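Local coordinates for protein 3,4-dihydroxy-2-butanone 4-phosphate synthase (Candida albicans, PDB 1TKU) that catalyses the conversion of D-ribulose 5-phosphate to formate and 3,4-dihydroxy-2-butanone 4-phosphate, probably with magnesium or manganese as cofactor, at residues R52-Y57 with V163-V168; E30-L35 with M175-D180; Y57-L62 with H128-R133; L21-D26 with K191-N196. All coordinates share one frame; numbering follows the deposited sequence.

Interaction 1: residues R52-Y57 with V163-V168; sequences RYSSGY and VICELV. With 5RP (ribulose-5-phosphate), chain D.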
# COMPACT_ATOMS: atom_id res chain seq x y z
N ARG B 52 2.49 -2.82 9.80
CA ARG B 52 1.86 -2.31 11.01
C ARG B 52 2.19 -0.85 11.33
O ARG B 52 1.31 -0.09 11.75
CB ARG B 52 2.26 -3.18 12.20
CG ARG B 52 1.97 -2.55 13.57
CD ARG B 52 0.48 -2.46 13.88
NE ARG B 52 0.26 -1.86 15.20
CZ ARG B 52 0.26 -0.55 15.43
NH1 ARG B 52 0.46 0.31 14.44
NH2 ARG B 52 0.09 -0.10 16.67
N TYR B 53 3.44 -0.46 11.14
CA TYR B 53 3.87 0.89 11.47
C TYR B 53 4.13 1.84 10.30
O TYR B 53 4.69 2.92 10.50
CB TYR B 53 5.13 0.80 12.34
CG TYR B 53 4.91 0.07 13.64
CD1 TYR B 53 5.43 -1.21 13.86
CD2 TYR B 53 4.15 0.66 14.66
CE1 TYR B 53 5.20 -1.89 15.06
CE2 TYR B 53 3.92 -0.01 15.86
CZ TYR B 53 4.44 -1.28 16.05
OH TYR B 53 4.18 -1.93 17.24
N SER B 54 3.69 1.46 9.11
CA SER B 54 3.91 2.28 7.92
C SER B 54 2.65 2.56 7.11
O SER B 54 1.54 2.18 7.49
CB SER B 54 4.94 1.59 7.02
OG SER B 54 4.34 0.49 6.35
N SER B 55 2.83 3.21 5.97
CA SER B 55 1.73 3.54 5.08
C SER B 55 1.17 2.28 4.42
O SER B 55 0.07 2.29 3.88
CB SER B 55 2.20 4.49 3.97
OG SER B 55 3.01 3.79 3.05
N GLY B 56 1.96 1.21 4.45
CA GLY B 56 1.51 -0.03 3.84
C GLY B 56 1.76 -0.10 2.34
O GLY B 56 1.55 -1.15 1.72
N TYR B 57 2.19 1.00 1.74
CA TYR B 57 2.49 1.04 0.31
C TYR B 57 3.93 0.54 0.22
O TYR B 57 4.85 1.31 -0.07
CB TYR B 57 2.37 2.48 -0.20
CG TYR B 57 1.99 2.62 -1.66
CD1 TYR B 57 0.75 2.17 -2.12
CD2 TYR B 57 2.84 3.24 -2.57
CE1 TYR B 57 0.38 2.32 -3.46
CE2 TYR B 57 2.48 3.40 -3.91
CZ TYR B 57 1.25 2.94 -4.35
OH TYR B 57 0.88 3.09 -5.67
N VAL B 163 13.81 -3.23 0.65
CA VAL B 163 12.37 -3.08 0.81
C VAL B 163 12.15 -1.91 1.77
O VAL B 163 12.84 -1.79 2.79
CB VAL B 163 11.73 -4.39 1.33
CG1 VAL B 163 12.39 -4.82 2.63
CG2 VAL B 163 10.23 -4.20 1.51
N ILE B 164 11.22 -1.03 1.43
CA ILE B 164 10.98 0.15 2.25
C ILE B 164 9.52 0.57 2.36
O ILE B 164 8.66 0.12 1.61
CB ILE B 164 11.75 1.36 1.66
CG1 ILE B 164 11.05 1.88 0.40
CG2 ILE B 164 13.18 0.96 1.29
CD1 ILE B 164 10.91 0.87 -0.71
N CYS B 165 9.26 1.44 3.33
CA CYS B 165 7.93 2.01 3.55
C CYS B 165 8.03 3.14 4.57
O CYS B 165 8.89 3.12 5.45
CB CYS B 165 6.94 0.95 4.03
SG CYS B 165 5.23 1.35 3.52
N GLU B 166 7.13 4.11 4.43
CA GLU B 166 7.10 5.30 5.30
C GLU B 166 6.47 5.08 6.67
O GLU B 166 5.36 4.57 6.77
CB GLU B 166 6.33 6.43 4.60
CG GLU B 166 6.78 6.77 3.19
CD GLU B 166 6.02 6.00 2.11
OE1 GLU B 166 6.10 6.41 0.94
OE2 GLU B 166 5.36 4.99 2.42
N LEU B 167 7.18 5.48 7.72
CA LEU B 167 6.67 5.35 9.09
C LEU B 167 5.50 6.31 9.28
O LEU B 167 5.55 7.45 8.81
CB LEU B 167 7.77 5.68 10.10
CG LEU B 167 8.81 4.59 10.34
CD1 LEU B 167 10.02 5.17 11.05
CD2 LEU B 167 8.18 3.48 11.17
N VAL B 168 4.45 5.85 9.95
CA VAL B 168 3.28 6.69 10.21
C VAL B 168 2.87 6.62 11.68
O VAL B 168 2.97 5.56 12.30
CB VAL B 168 2.06 6.28 9.34
CG1 VAL B 168 2.42 6.31 7.87
CG2 VAL B 168 1.59 4.89 9.74
C2 5RP D . 9.32 8.11 0.13
C3 5RP D . 9.90 6.71 0.07
C5 5RP D . 9.16 5.64 -0.73
O13 5RP D . 9.55 4.28 -0.44
C6 5RP D . 9.30 5.91 -2.28
O14 5RP D . 8.48 4.99 -3.02
C7 5RP D . 10.77 5.78 -2.80
O8 5RP D . 11.51 6.93 -2.40
P9 5RP D . 12.38 7.82 -3.42
O12 5RP D . 11.46 8.50 -4.54
O11 5RP D . 13.51 6.93 -4.13
O10 5RP D . 13.11 8.93 -2.53
O4 5RP D . 10.94 6.42 0.64
O1 5RP D . 10.10 8.99 0.97
O HOH W 1 5.72 3.86 -0.20
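Cys165, on strand 162-166, turns its side chain into the loop that leaves helix 44-52, and its SG settles against two serines and the backbone beyond them, 3.3 Å from Ser55 OG. Both serines form ST turns here: Ser54 OG accepts the N-H of Gly56 and is also bonded to Leu50 O of the helix, while Ser55 OG accepts that of Tyr57. Glu166 then holds the loop twice. Its backbone O takes the N-H of Ser55 in the carbonyl plane, N to O 3.0 Å, though the bond is bent to 133° at the hydrogen. Its side chain, kinked at chi2 (91°), brings OE2 to Ser55 OG, which donates to it at 2.7 Å. The other oxygen, OE1, faces the bound ribulose-5-phosphate, 3.6 Å from C5; a water in reach of both Tyr57 O and OE1 can donate to either, more weakly to OE1. Leu167 pairs with Ser54 in a single beta bridge and lays CD2 4.2 Å from Tyr53 CB. Val168 closes the contact: its N donates to Tyr53 O at 3.0 Å, almost straight (165°), and its CG2 rests 3.5 Å from Ser54 O. Because the Ser55 hydroxyl accepts from Tyr57 N and donates to Glu166, the two bonds should limit its rotation and restrain the Glu166 carboxylate beside the substrate.

Interaction 2: residues E30-L35 with M175-D180; sequences ENEGDL and MMRLDD. With 5RP (ribulose-5-phosphate), chain D.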
# COMPACT_ATOMS: atom_id res chain seq x y z
N GLU B 30 12.62 18.12 10.38
CA GLU B 30 11.36 18.00 9.65
C GLU B 30 11.32 16.85 8.65
O GLU B 30 10.29 16.61 8.02
CB GLU B 30 11.03 19.31 8.94
CG GLU B 30 10.82 20.47 9.90
CD GLU B 30 10.04 21.61 9.26
OE1 GLU B 30 10.57 22.26 8.34
OE2 GLU B 30 8.88 21.83 9.68
N ASN B 31 12.43 16.13 8.51
CA ASN B 31 12.49 14.98 7.59
C ASN B 31 11.55 13.89 8.09
O ASN B 31 11.40 13.69 9.29
CB ASN B 31 13.90 14.40 7.54
CG ASN B 31 14.86 15.22 6.70
OD1 ASN B 31 16.08 15.16 6.92
ND2 ASN B 31 14.33 15.96 5.74
N GLU B 32 10.95 13.16 7.15
CA GLU B 32 10.06 12.06 7.51
C GLU B 32 10.87 10.77 7.33
O GLU B 32 11.61 10.63 6.35
CB GLU B 32 8.82 12.05 6.60
CG GLU B 32 8.13 13.41 6.52
CD GLU B 32 6.88 13.39 5.67
OE1 GLU B 32 6.83 12.64 4.68
OE2 GLU B 32 5.94 14.15 5.99
N GLY B 33 10.71 9.84 8.27
CA GLY B 33 11.47 8.60 8.22
C GLY B 33 10.88 7.41 7.50
O GLY B 33 9.66 7.23 7.43
N ASP B 34 11.77 6.57 6.97
CA ASP B 34 11.42 5.36 6.24
C ASP B 34 12.10 4.15 6.88
O ASP B 34 13.23 4.25 7.35
CB ASP B 34 11.92 5.46 4.80
CG ASP B 34 10.80 5.65 3.80
OD1 ASP B 34 9.92 6.50 4.04
OD2 ASP B 34 10.82 4.95 2.77
N LEU B 35 11.40 3.02 6.91
CA LEU B 35 12.00 1.80 7.42
C LEU B 35 12.58 1.12 6.19
O LEU B 35 11.89 1.00 5.17
CB LEU B 35 10.94 0.89 8.06
CG LEU B 35 10.56 1.17 9.51
CD1 LEU B 35 9.47 0.20 9.95
CD2 LEU B 35 11.79 1.03 10.40
N MET B 175 2.88 11.33 8.92
CA MET B 175 4.19 10.71 8.77
C MET B 175 5.09 11.11 9.93
O MET B 175 5.03 12.23 10.43
CB MET B 175 4.82 11.12 7.43
CG MET B 175 4.54 10.14 6.28
SD MET B 175 2.79 9.85 5.95
CE MET B 175 2.87 8.44 4.84
N MET B 176 5.93 10.17 10.37
CA MET B 176 6.84 10.42 11.48
C MET B 176 8.03 11.29 11.13
O MET B 176 8.82 10.94 10.25
CB MET B 176 7.37 9.09 12.04
CG MET B 176 6.43 8.36 12.96
SD MET B 176 7.28 7.01 13.81
CE MET B 176 5.94 5.82 13.94
N ARG B 177 8.16 12.42 11.82
CA ARG B 177 9.27 13.35 11.63
C ARG B 177 10.43 12.80 12.47
O ARG B 177 10.28 11.79 13.14
CB ARG B 177 8.91 14.75 12.12
CG ARG B 177 7.62 15.32 11.54
CD ARG B 177 7.82 15.88 10.15
NE ARG B 177 6.57 16.39 9.59
CZ ARG B 177 6.46 16.98 8.40
NH1 ARG B 177 5.28 17.41 7.97
NH2 ARG B 177 7.54 17.15 7.65
N LEU B 178 11.57 13.48 12.45
CA LEU B 178 12.74 13.00 13.20
C LEU B 178 12.48 12.67 14.67
O LEU B 178 12.84 11.59 15.13
CB LEU B 178 13.90 14.00 13.10
CG LEU B 178 15.20 13.51 13.74
CD1 LEU B 178 15.68 12.26 13.00
CD2 LEU B 178 16.26 14.59 13.68
N ASP B 179 11.88 13.59 15.42
CA ASP B 179 11.64 13.32 16.83
C ASP B 179 10.89 12.01 17.07
O ASP B 179 11.27 11.22 17.93
CB ASP B 179 10.89 14.48 17.50
CG ASP B 179 11.76 15.71 17.67
OD1 ASP B 179 12.99 15.58 17.55
OD2 ASP B 179 11.21 16.80 17.93
N ASP B 180 9.82 11.79 16.31
CA ASP B 180 9.06 10.55 16.46
C ASP B 180 9.86 9.34 16.00
O ASP B 180 9.70 8.24 16.54
CB ASP B 180 7.73 10.64 15.70
CG ASP B 180 6.68 11.45 16.44
OD1 ASP B 180 5.63 11.75 15.85
OD2 ASP B 180 6.91 11.79 17.63
C2 5RP D . 9.32 8.11 0.13
C3 5RP D . 9.90 6.71 0.07
C5 5RP D . 9.16 5.64 -0.73
O13 5RP D . 9.55 4.28 -0.44
C6 5RP D . 9.30 5.91 -2.28
O14 5RP D . 8.48 4.99 -3.02
C7 5RP D . 10.77 5.78 -2.80
O8 5RP D . 11.51 6.93 -2.40
P9 5RP D . 12.38 7.82 -3.42
O12 5RP D . 11.46 8.50 -4.54
O11 5RP D . 13.51 6.93 -4.13
O10 5RP D . 13.11 8.93 -2.53
O4 5RP D . 10.94 6.42 0.64
O1 5RP D . 10.10 8.99 0.97
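The guanidinium of Arg177 has Glu32 over one face and the backbone of Glu30 at its edge. Through it the contact joins the loop entering strand 34-38 of the mixed sheet to the N-cap turn of helix 178-188, where Arg177 itself holds the N-cap position. Glu30 O lies in the guanidinium plane, only 3° out of it, and NH2 donates to it at 2.8 Å. Glu32 OE2 instead sits above the face, offset toward the rim, 3.8 Å from Arg177 NH2. Because OE2 lies well out of the guanidinium plane, no N-H is aimed at it and the long salt bridge rests on charge alone; the two planes are turned 63° apart. Glu32 and Arg177 run side by side, and a bend at chi2 of the arginine (-80°) brings its end back to the Glu30 carbonyl.

Met175 CB lies against a face of the Glu32 carboxylate, 3.5 Å from CD, as the two side chains cross obliquely. Thr99 of the second subunit packs on Glu32, and Ile101 of that subunit on Met175. Deeper in, the backbones meet: Glu32 CA makes a CA-H...O contact with Met176 O, and Gly33 N donates to the same oxygen at 3.0 Å, nearly along the C=O axis. The same segment supplies two active-site acids: Glu30, which probably ligates both magnesium ions, and, at the start of the strand, Asp34, whose OD2 stands 2.6 Å from O4 of the bound ribulose-5-phosphate.

Interaction 3: residues Y57-L62 with H128-R133; sequences YVCVPL and HILPLR. With 5RP (ribulose-5-phosphate), chain D.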
# COMPACT_ATOMS: atom_id res chain seq x y z
N TYR B 57 2.19 1.00 1.74
CA TYR B 57 2.49 1.04 0.31
C TYR B 57 3.93 0.54 0.22
O TYR B 57 4.85 1.31 -0.07
CB TYR B 57 2.37 2.48 -0.20
CG TYR B 57 1.99 2.62 -1.66
CD1 TYR B 57 0.75 2.17 -2.12
CD2 TYR B 57 2.84 3.24 -2.57
CE1 TYR B 57 0.38 2.32 -3.46
CE2 TYR B 57 2.48 3.40 -3.91
CZ TYR B 57 1.25 2.94 -4.35
OH TYR B 57 0.88 3.09 -5.67
N VAL B 58 4.12 -0.75 0.46
CA VAL B 58 5.45 -1.36 0.47
C VAL B 58 6.10 -1.49 -0.90
O VAL B 58 5.54 -2.11 -1.81
CB VAL B 58 5.42 -2.73 1.16
CG1 VAL B 58 6.83 -3.31 1.24
CG2 VAL B 58 4.83 -2.58 2.57
N CYS B 59 7.29 -0.91 -1.02
CA CYS B 59 8.05 -0.92 -2.27
C CYS B 59 9.34 -1.72 -2.15
O CYS B 59 9.90 -1.85 -1.07
CB CYS B 59 8.39 0.50 -2.69
SG CYS B 59 6.95 1.54 -2.97
N VAL B 60 9.81 -2.23 -3.28
CA VAL B 60 11.03 -3.01 -3.30
C VAL B 60 12.05 -2.47 -4.30
O VAL B 60 12.00 -2.79 -5.49
CB VAL B 60 10.74 -4.50 -3.63
CG1 VAL B 60 12.03 -5.29 -3.72
CG2 VAL B 60 9.84 -5.10 -2.54
N PRO B 61 12.99 -1.63 -3.84
CA PRO B 61 14.01 -1.07 -4.71
C PRO B 61 14.91 -2.16 -5.29
O PRO B 61 15.38 -3.05 -4.56
CB PRO B 61 14.78 -0.14 -3.78
CG PRO B 61 13.70 0.36 -2.87
CD PRO B 61 12.95 -0.92 -2.55
N LEU B 62 15.13 -2.10 -6.59
CA LEU B 62 15.98 -3.04 -7.31
C LEU B 62 16.81 -2.19 -8.26
O LEU B 62 16.42 -1.06 -8.56
CB LEU B 62 15.13 -4.01 -8.14
CG LEU B 62 14.13 -4.94 -7.46
CD1 LEU B 62 13.25 -5.59 -8.53
CD2 LEU B 62 14.87 -6.00 -6.65
N HIS B 128 0.89 -7.31 -5.80
CA HIS B 128 0.73 -6.53 -4.57
C HIS B 128 2.01 -5.94 -4.01
O HIS B 128 2.00 -5.36 -2.91
CB HIS B 128 0.03 -7.41 -3.53
CG HIS B 128 -1.28 -7.94 -4.00
ND1 HIS B 128 -2.48 -7.32 -3.73
CD2 HIS B 128 -1.58 -9.00 -4.79
CE1 HIS B 128 -3.46 -7.97 -4.33
NE2 HIS B 128 -2.94 -9.00 -4.98
N ILE B 129 3.10 -6.08 -4.74
CA ILE B 129 4.38 -5.51 -4.35
C ILE B 129 4.75 -4.49 -5.43
O ILE B 129 4.52 -4.72 -6.62
CB ILE B 129 5.50 -6.59 -4.24
CG1 ILE B 129 5.41 -7.28 -2.88
CG2 ILE B 129 6.88 -5.96 -4.45
CD1 ILE B 129 5.71 -6.38 -1.69
N LEU B 130 5.30 -3.35 -4.99
CA LEU B 130 5.70 -2.27 -5.90
C LEU B 130 7.22 -2.19 -6.08
O LEU B 130 7.91 -1.57 -5.28
CB LEU B 130 5.20 -0.93 -5.35
CG LEU B 130 3.68 -0.72 -5.23
CD1 LEU B 130 3.35 -0.16 -3.86
CD2 LEU B 130 3.20 0.23 -6.32
N PRO B 131 7.75 -2.82 -7.14
CA PRO B 131 9.20 -2.75 -7.34
C PRO B 131 9.58 -1.35 -7.82
O PRO B 131 8.79 -0.69 -8.51
CB PRO B 131 9.46 -3.81 -8.42
CG PRO B 131 8.28 -4.74 -8.30
CD PRO B 131 7.14 -3.78 -8.07
N LEU B 132 10.77 -0.89 -7.45
CA LEU B 132 11.24 0.43 -7.86
C LEU B 132 12.57 0.26 -8.56
O LEU B 132 13.35 -0.62 -8.21
CB LEU B 132 11.42 1.34 -6.65
CG LEU B 132 10.22 1.48 -5.71
CD1 LEU B 132 10.58 2.44 -4.59
CD2 LEU B 132 9.00 1.98 -6.48
N ARG B 133 12.84 1.10 -9.56
CA ARG B 133 14.09 1.02 -10.30
C ARG B 133 15.10 2.08 -9.86
O ARG B 133 14.94 3.26 -10.14
CB ARG B 133 13.82 1.16 -11.80
CG ARG B 133 12.93 0.07 -12.38
CD ARG B 133 12.79 0.19 -13.89
NE ARG B 133 14.06 -0.04 -14.56
CZ ARG B 133 14.22 -0.12 -15.88
NH1 ARG B 133 13.18 0.01 -16.69
NH2 ARG B 133 15.43 -0.33 -16.39
C2 5RP D . 9.32 8.11 0.13
C3 5RP D . 9.90 6.71 0.07
C5 5RP D . 9.16 5.64 -0.73
O13 5RP D . 9.55 4.28 -0.44
C6 5RP D . 9.30 5.91 -2.28
O14 5RP D . 8.48 4.99 -3.02
C7 5RP D . 10.77 5.78 -2.80
O8 5RP D . 11.51 6.93 -2.40
P9 5RP D . 12.38 7.82 -3.42
O12 5RP D . 11.46 8.50 -4.54
O11 5RP D . 13.51 6.93 -4.13
O10 5RP D . 13.11 8.93 -2.53
O4 5RP D . 10.94 6.42 0.64
O1 5RP D . 10.10 8.99 0.97
O HOH W 2 3.00 -3.33 -1.20
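Leu130 CD1 sits squarely over the ring of Tyr57, 3.5 Å from its centroid and just 6° off the ring normal, a CH-pi contact in which the leucine meets the tyrosine at about a right angle. Tyr57 CG stands anti to the backbone N (chi1 -152°), which brings the ring to Leu130. Further along the same face the packing is tightest: Leu132 CD1 presses to 3.5 Å from Cys59 CB, and this methyl and Cys59 SG both border the sugar phosphate, with Leu132 CD1 3.7 Å from its O14. These residues belong to a parallel two-stranded sheet, 59-63 beside 129-134, whose ladder runs through Val60 N to Leu130 O (2.8 Å), Leu132 N to Val60 O and Leu62 N to Leu132 O. Pro61 and Pro131 fall between the donors, so their missing N-H groups cost the ladder nothing. On the opposite face Val60 CG2 meets Ile129 CG2 at 3.6 Å, where Thr110 of helix 103-114 packs on both. His128 and Ile129 also form a classic beta bulge in their pairing with Cys91. The loose end is here: the bond from Leu130 N to Val58 O is weak at 3.4 Å, and a water bridges the strands, donating to Val58 O and to His128 O.

Interaction 4: residues L21-D26 with K191-N196; sequences LIVMDD and KIININ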
# COMPACT_ATOMS: atom_id res chain seq x y z
N LEU B 21 16.50 -0.36 9.32
CA LEU B 21 17.21 0.87 9.63
C LEU B 21 16.17 1.94 9.36
O LEU B 21 15.35 1.80 8.46
CB LEU B 21 18.41 1.10 8.70
CG LEU B 21 19.68 0.28 8.91
CD1 LEU B 21 20.74 0.76 7.92
CD2 LEU B 21 20.18 0.43 10.34
N ILE B 22 16.16 2.98 10.19
CA ILE B 22 15.25 4.10 9.98
C ILE B 22 16.13 5.04 9.17
O ILE B 22 17.24 5.37 9.60
CB ILE B 22 14.82 4.74 11.32
CG1 ILE B 22 13.94 3.75 12.09
CG2 ILE B 22 14.05 6.04 11.06
CD1 ILE B 22 13.68 4.14 13.53
N VAL B 23 15.67 5.45 8.00
CA VAL B 23 16.46 6.30 7.12
C VAL B 23 15.84 7.65 6.82
O VAL B 23 14.71 7.73 6.33
CB VAL B 23 16.73 5.56 5.79
CG1 VAL B 23 17.64 6.40 4.90
CG2 VAL B 23 17.37 4.19 6.06
N MET B 24 16.58 8.71 7.11
CA MET B 24 16.13 10.08 6.86
C MET B 24 16.98 10.63 5.72
O MET B 24 18.02 10.05 5.38
CB MET B 24 16.36 10.96 8.10
CG MET B 24 16.13 10.28 9.45
SD MET B 24 14.45 9.71 9.76
CE MET B 24 13.53 11.27 9.69
N ASP B 25 16.56 11.74 5.12
CA ASP B 25 17.33 12.34 4.03
C ASP B 25 18.63 12.94 4.54
O ASP B 25 19.69 12.75 3.95
CB ASP B 25 16.51 13.42 3.32
CG ASP B 25 15.37 12.85 2.51
OD1 ASP B 25 15.59 11.82 1.82
OD2 ASP B 25 14.27 13.42 2.54
N ASP B 26 18.52 13.70 5.63
CA ASP B 26 19.68 14.32 6.27
C ASP B 26 19.37 14.55 7.75
O ASP B 26 18.53 13.84 8.31
CB ASP B 26 20.10 15.62 5.55
CG ASP B 26 18.99 16.66 5.45
OD1 ASP B 26 19.11 17.55 4.58
OD2 ASP B 26 18.03 16.63 6.24
N LYS B 191 18.22 1.20 14.70
CA LYS B 191 19.19 2.26 14.47
C LYS B 191 18.70 3.23 13.40
O LYS B 191 17.94 2.85 12.51
CB LYS B 191 20.53 1.67 14.05
CG LYS B 191 21.27 0.92 15.16
CD LYS B 191 22.43 0.11 14.58
CE LYS B 191 23.42 -0.32 15.66
NZ LYS B 191 22.76 -1.03 16.78
N ILE B 192 19.16 4.47 13.49
CA ILE B 192 18.77 5.51 12.54
C ILE B 192 19.98 6.10 11.82
O ILE B 192 21.03 6.32 12.43
CB ILE B 192 18.04 6.67 13.26
CG1 ILE B 192 16.93 6.13 14.15
CG2 ILE B 192 17.46 7.64 12.23
CD1 ILE B 192 17.42 5.55 15.46
N ILE B 193 19.84 6.33 10.52
CA ILE B 193 20.91 6.93 9.72
C ILE B 193 20.25 7.89 8.74
O ILE B 193 19.03 7.96 8.66
CB ILE B 193 21.70 5.87 8.89
CG1 ILE B 193 20.78 5.17 7.89
CG2 ILE B 193 22.38 4.87 9.81
CD1 ILE B 193 19.77 4.24 8.52
N ASN B 194 21.06 8.66 8.01
CA ASN B 194 20.50 9.56 7.01
C ASN B 194 21.31 9.43 5.72
O ASN B 194 22.47 9.02 5.73
CB ASN B 194 20.43 11.02 7.51
CG ASN B 194 21.79 11.62 7.81
OD1 ASN B 194 22.56 11.94 6.89
ND2 ASN B 194 22.09 11.79 9.10
N ILE B 195 20.67 9.75 4.60
CA ILE B 195 21.30 9.63 3.29
C ILE B 195 22.58 10.44 3.10
O ILE B 195 23.53 9.95 2.50
CB ILE B 195 20.27 9.98 2.19
CG1 ILE B 195 19.11 8.98 2.25
CG2 ILE B 195 20.93 9.94 0.81
CD1 ILE B 195 18.04 9.18 1.21
N ASN B 196 22.61 11.67 3.61
CA ASN B 196 23.82 12.49 3.48
C ASN B 196 24.98 11.77 4.15
O ASN B 196 26.12 11.80 3.67
CB ASN B 196 23.62 13.85 4.14
CG ASN B 196 23.31 14.93 3.14
OD1 ASN B 196 22.33 14.85 2.40
ND2 ASN B 196 24.15 15.96 3.11
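Ile22 and Ile192 face each other in parallel strands 21-24 and 191-194, which cross at -27° and are laced by Ile22 N to Lys191 O, Ile193 N to Ile22 O and Met24 N to Ile193 O. This is the edge pair of the mixed four-stranded sheet, and helix 195-203 starts directly from the outer strand. On one face Ile193 is the centre of the packing. Its CG1 stands between the backbone N and the carbonyl carbon (chi1 62°), which carries CD1 across to the neighbouring strand. There CD1 is tight against Leu21 CB and Val23 CG2, 3.4 Å from each, and it also meets Ile22 O. On the other face Ile22 and Ile192 lie alongside one another, CB to CG1 3.8 Å, and Met24 CG touches Ile192 CG2; Cys181 of helix 178-188 packs on Ile22 and Met24. Where the sheet ends, the first turn of the helix finds its acceptors: Met24 O takes Ile195 N at 2.8 Å, Asp25 O takes Asn196 N, and Asn194, the N-cap, turns its OD1 to Gln197 N. Val23 CG1 reaches Ile195 CG1 across the same junction. Asp25 thus ties the helix start to the active site, for its OD1 bonds to NE2 of His145, a probable magnesium ligand, while the same oxygen rests 3.7 Å from Ile195 CD1.

In the fold
Interactions 1, 2 and 4 share the mixed sheet: strand 34-38 hydrogen-bonds to 162-166 on one side, at Leu35 with Cys165, and to 21-24 on the other, at Asp34 with Val23. Interaction 3 lies in the two-stranded sheet and is tied to interaction 1 by the backbone bond of Cys59 with Ile164 and by the shared Tyr57. Interactions 1, 3 and 4 are mostly buried. Interaction 2 is partly open, and there charge plays a larger part. Regular backbone ladders and aliphatic side chains carry interactions 3 and 4, whereas serine hydroxyls, a carboxylate and water carry interaction 1. Interactions 1, 2 and 3 all border the substrate and touch the second subunit; interaction 4 touches no other chain.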